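Local coordinates for protein paenibacillus xanthan lyase (Paenibacillus, PDB 6F2P) that cleaves the polysaccharide xanthan as a lyase, probably by beta-elimination as in other family 8 polysaccharide lyases, at residues A[809-820]-A[893-904]. Sequence-based numbering, arbitrary orientation.
Sequences FSLDVTQPGTYD and LDNFSLVSTGID. With CA (calcium ion), chain C.
Val899 O is gripped from the strand 817-820: Asp820 N donates to it at 2.8 Å, and Tyr819 CA adds a CA-H...O contact. Val899 N returns a bond to Asp820 O (3.0 Å), completing an antiparallel hydrogen-bonded pair. After Thr901 the chain turns into the short helix 902-905, and side chains from this turn supply further bonds to Thr818. Asp904 OD1 accepts Thr818 N on its syn lone pair, 3.1 Å away and almost straight. Thr901 OG1 donates to Thr818 O from above the carbonyl plane. The chi1 of Thr901, 70°, sets OG1 between its own backbone N and carbonyl carbon, leaving CG2 against Asp820. Without the carboxylate, as with an alanine at Asp904, Thr818 N would probably lose this acceptor and the helix start be less firmly held. Tyr819 packs its CB on Leu898 CB (3.7 Å), with Val899 O and Ser900 N at its ring edge; its OH bonds Gln815 O (2.6 Å). Farther along, Phe809 CE2 meets Leu893 CD2 (3.7 Å), and Phe809 CD2 reaches the edge of the Phe896 ring. Leu811 and Val813 cross Phe896 and Leu898 at about right angles. Asp894 binds calcium together with Glu769, Glu771, Ser791 and Lys794. The contact thus spans a beta-sandwich: strand 806-813, beside 871-882, faces strand 891-900 across the core, while 817-826 joins 891-900 to 857-867.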
# COMPACT_ATOMS: atom_id res chain seq x y z
N PHE A 809 17.42 -16.91 -0.61
CA PHE A 809 17.15 -16.31 -1.91
C PHE A 809 15.78 -16.74 -2.43
O PHE A 809 15.21 -17.74 -1.99
CB PHE A 809 18.20 -16.73 -2.93
CG PHE A 809 19.61 -16.43 -2.53
CD1 PHE A 809 20.19 -15.21 -2.85
CD2 PHE A 809 20.37 -17.38 -1.86
CE1 PHE A 809 21.50 -14.93 -2.50
CE2 PHE A 809 21.69 -17.12 -1.52
CZ PHE A 809 22.25 -15.89 -1.83
N SER A 810 15.25 -15.98 -3.40
CA SER A 810 14.04 -16.39 -4.08
C SER A 810 14.33 -16.67 -5.54
O SER A 810 14.79 -15.80 -6.27
CB SER A 810 12.94 -15.34 -3.95
OG SER A 810 11.75 -15.79 -4.56
N LEU A 811 14.06 -17.90 -5.96
CA LEU A 811 14.30 -18.34 -7.33
C LEU A 811 12.98 -18.66 -8.01
O LEU A 811 12.10 -19.29 -7.42
CB LEU A 811 15.20 -19.58 -7.35
CG LEU A 811 16.70 -19.46 -7.05
CD1 LEU A 811 16.98 -18.90 -5.65
CD2 LEU A 811 17.38 -20.82 -7.24
N ASP A 812 12.84 -18.23 -9.26
CA ASP A 812 11.67 -18.57 -10.05
C ASP A 812 11.87 -19.91 -10.76
O ASP A 812 12.59 -19.99 -11.76
CB ASP A 812 11.38 -17.46 -11.07
CG ASP A 812 10.04 -17.64 -11.75
OD1 ASP A 812 9.37 -18.68 -11.52
OD2 ASP A 812 9.65 -16.74 -12.53
N VAL A 813 11.25 -20.97 -10.24
CA VAL A 813 11.31 -22.28 -10.87
C VAL A 813 10.17 -22.40 -11.88
O VAL A 813 9.02 -22.68 -11.51
CB VAL A 813 11.24 -23.41 -9.83
CG1 VAL A 813 11.30 -24.79 -10.51
CG2 VAL A 813 12.35 -23.25 -8.80
N THR A 814 10.50 -22.18 -13.15
CA THR A 814 9.49 -21.97 -14.19
C THR A 814 8.87 -23.24 -14.75
O THR A 814 7.88 -23.17 -15.48
CB THR A 814 10.09 -21.18 -15.36
OG1 THR A 814 11.11 -21.97 -15.98
CG2 THR A 814 10.69 -19.87 -14.85
N GLN A 815 9.45 -24.39 -14.42
CA GLN A 815 8.93 -25.68 -14.89
C GLN A 815 8.89 -26.66 -13.72
O GLN A 815 9.93 -26.95 -13.12
CB GLN A 815 9.81 -26.27 -16.00
CG GLN A 815 9.86 -25.42 -17.26
CD GLN A 815 8.50 -25.28 -17.91
OE1 GLN A 815 7.64 -26.15 -17.78
NE2 GLN A 815 8.29 -24.17 -18.61
N PRO A 816 7.70 -27.16 -13.40
CA PRO A 816 7.59 -28.15 -12.32
C PRO A 816 8.41 -29.39 -12.65
O PRO A 816 8.49 -29.77 -13.82
CB PRO A 816 6.09 -28.49 -12.31
CG PRO A 816 5.61 -28.13 -13.68
CD PRO A 816 6.42 -26.94 -14.09
N GLY A 817 9.02 -29.99 -11.64
CA GLY A 817 9.77 -31.21 -11.81
C GLY A 817 10.61 -31.50 -10.59
O GLY A 817 10.62 -30.73 -9.64
N THR A 818 11.31 -32.63 -10.62
CA THR A 818 12.29 -32.94 -9.59
C THR A 818 13.69 -32.62 -10.10
O THR A 818 14.18 -33.25 -11.03
CB THR A 818 12.22 -34.41 -9.16
OG1 THR A 818 10.96 -34.65 -8.53
CG2 THR A 818 13.34 -34.75 -8.20
N TYR A 819 14.34 -31.63 -9.50
CA TYR A 819 15.64 -31.20 -9.98
C TYR A 819 16.74 -31.46 -8.96
O TYR A 819 16.55 -31.34 -7.74
CB TYR A 819 15.62 -29.71 -10.35
CG TYR A 819 14.61 -29.35 -11.41
CD1 TYR A 819 14.88 -29.54 -12.76
CD2 TYR A 819 13.37 -28.83 -11.07
CE1 TYR A 819 13.96 -29.22 -13.73
CE2 TYR A 819 12.44 -28.50 -12.04
CZ TYR A 819 12.73 -28.70 -13.36
OH TYR A 819 11.80 -28.37 -14.32
N ASP A 820 17.90 -31.83 -9.48
CA ASP A 820 19.11 -31.92 -8.68
C ASP A 820 19.64 -30.49 -8.52
O ASP A 820 19.84 -29.78 -9.51
CB ASP A 820 20.11 -32.81 -9.41
CG ASP A 820 21.21 -33.32 -8.52
OD1 ASP A 820 21.04 -33.29 -7.28
OD2 ASP A 820 22.26 -33.74 -9.06
N LEU A 893 29.61 -17.35 -3.38
CA LEU A 893 28.58 -18.01 -4.18
C LEU A 893 28.47 -17.42 -5.59
O LEU A 893 28.26 -16.22 -5.75
CB LEU A 893 27.23 -17.92 -3.45
CG LEU A 893 25.97 -18.50 -4.09
CD1 LEU A 893 26.14 -19.97 -4.45
CD2 LEU A 893 24.81 -18.32 -3.12
N ASP A 894 28.61 -18.26 -6.61
CA ASP A 894 28.54 -17.78 -7.98
C ASP A 894 27.13 -17.91 -8.53
O ASP A 894 26.55 -16.94 -9.01
CB ASP A 894 29.55 -18.51 -8.89
CG ASP A 894 29.64 -17.91 -10.30
OD1 ASP A 894 28.99 -16.86 -10.55
OD2 ASP A 894 30.36 -18.47 -11.15
N ASN A 895 26.57 -19.12 -8.47
CA ASN A 895 25.22 -19.35 -8.97
C ASN A 895 24.58 -20.64 -8.48
O ASN A 895 25.18 -21.41 -7.73
CB ASN A 895 25.18 -19.28 -10.50
CG ASN A 895 25.99 -20.38 -11.17
OD1 ASN A 895 26.16 -21.48 -10.63
ND2 ASN A 895 26.49 -20.10 -12.37
N PHE A 896 23.33 -20.86 -8.90
CA PHE A 896 22.67 -22.14 -8.73
C PHE A 896 22.33 -22.67 -10.12
O PHE A 896 22.15 -21.90 -11.06
CB PHE A 896 21.37 -22.00 -7.94
CG PHE A 896 21.55 -21.66 -6.49
CD1 PHE A 896 21.96 -22.64 -5.59
CD2 PHE A 896 21.29 -20.39 -6.02
CE1 PHE A 896 22.12 -22.34 -4.25
CE2 PHE A 896 21.45 -20.08 -4.67
CZ PHE A 896 21.86 -21.06 -3.79
N SER A 897 22.27 -23.99 -10.25
CA SER A 897 21.71 -24.63 -11.42
C SER A 897 20.72 -25.67 -10.95
O SER A 897 20.96 -26.33 -9.95
CB SER A 897 22.81 -25.30 -12.25
OG SER A 897 23.67 -24.34 -12.83
N LEU A 898 19.60 -25.81 -11.65
CA LEU A 898 18.70 -26.93 -11.41
C LEU A 898 18.77 -27.85 -12.61
O LEU A 898 18.43 -27.46 -13.72
CB LEU A 898 17.26 -26.46 -11.22
CG LEU A 898 17.02 -25.28 -10.28
CD1 LEU A 898 15.53 -25.05 -10.12
CD2 LEU A 898 17.69 -25.50 -8.94
N VAL A 899 19.23 -29.08 -12.37
CA VAL A 899 19.43 -30.06 -13.43
C VAL A 899 18.35 -31.13 -13.32
O VAL A 899 17.98 -31.53 -12.22
CB VAL A 899 20.80 -30.74 -13.27
CG1 VAL A 899 21.06 -31.70 -14.41
CG2 VAL A 899 21.89 -29.68 -13.17
N SER A 900 17.83 -31.59 -14.46
CA SER A 900 16.78 -32.61 -14.44
C SER A 900 17.32 -33.96 -13.98
O SER A 900 18.53 -34.20 -14.02
CB SER A 900 16.10 -32.74 -15.80
OG SER A 900 17.06 -32.97 -16.82
N THR A 901 16.44 -34.83 -13.51
CA THR A 901 16.85 -36.13 -13.02
C THR A 901 16.07 -37.22 -13.74
O THR A 901 15.14 -36.92 -14.49
CB THR A 901 16.62 -36.26 -11.49
OG1 THR A 901 15.22 -36.31 -11.22
CG2 THR A 901 17.24 -35.08 -10.74
N GLY A 902 16.45 -38.47 -13.51
CA GLY A 902 15.75 -39.60 -14.11
C GLY A 902 14.25 -39.62 -13.83
O GLY A 902 13.47 -40.02 -14.70
N ILE A 903 13.86 -39.18 -12.64
CA ILE A 903 12.46 -39.12 -12.23
C ILE A 903 11.58 -38.46 -13.30
O ILE A 903 10.46 -38.91 -13.57
CB ILE A 903 12.29 -38.38 -10.86
CG1 ILE A 903 12.84 -39.22 -9.70
CG2 ILE A 903 10.84 -38.05 -10.57
CD1 ILE A 903 14.34 -39.12 -9.49
N ASP A 904 12.12 -37.42 -13.95
CA ASP A 904 11.37 -36.65 -14.94
C ASP A 904 11.43 -37.24 -16.33
O ASP A 904 10.47 -37.16 -17.09
CB ASP A 904 11.91 -35.22 -15.02
CG ASP A 904 11.87 -34.49 -13.69
OD1 ASP A 904 10.84 -34.58 -12.99
OD2 ASP A 904 12.89 -33.82 -13.36
CA CA C . 27.58 -15.13 -10.92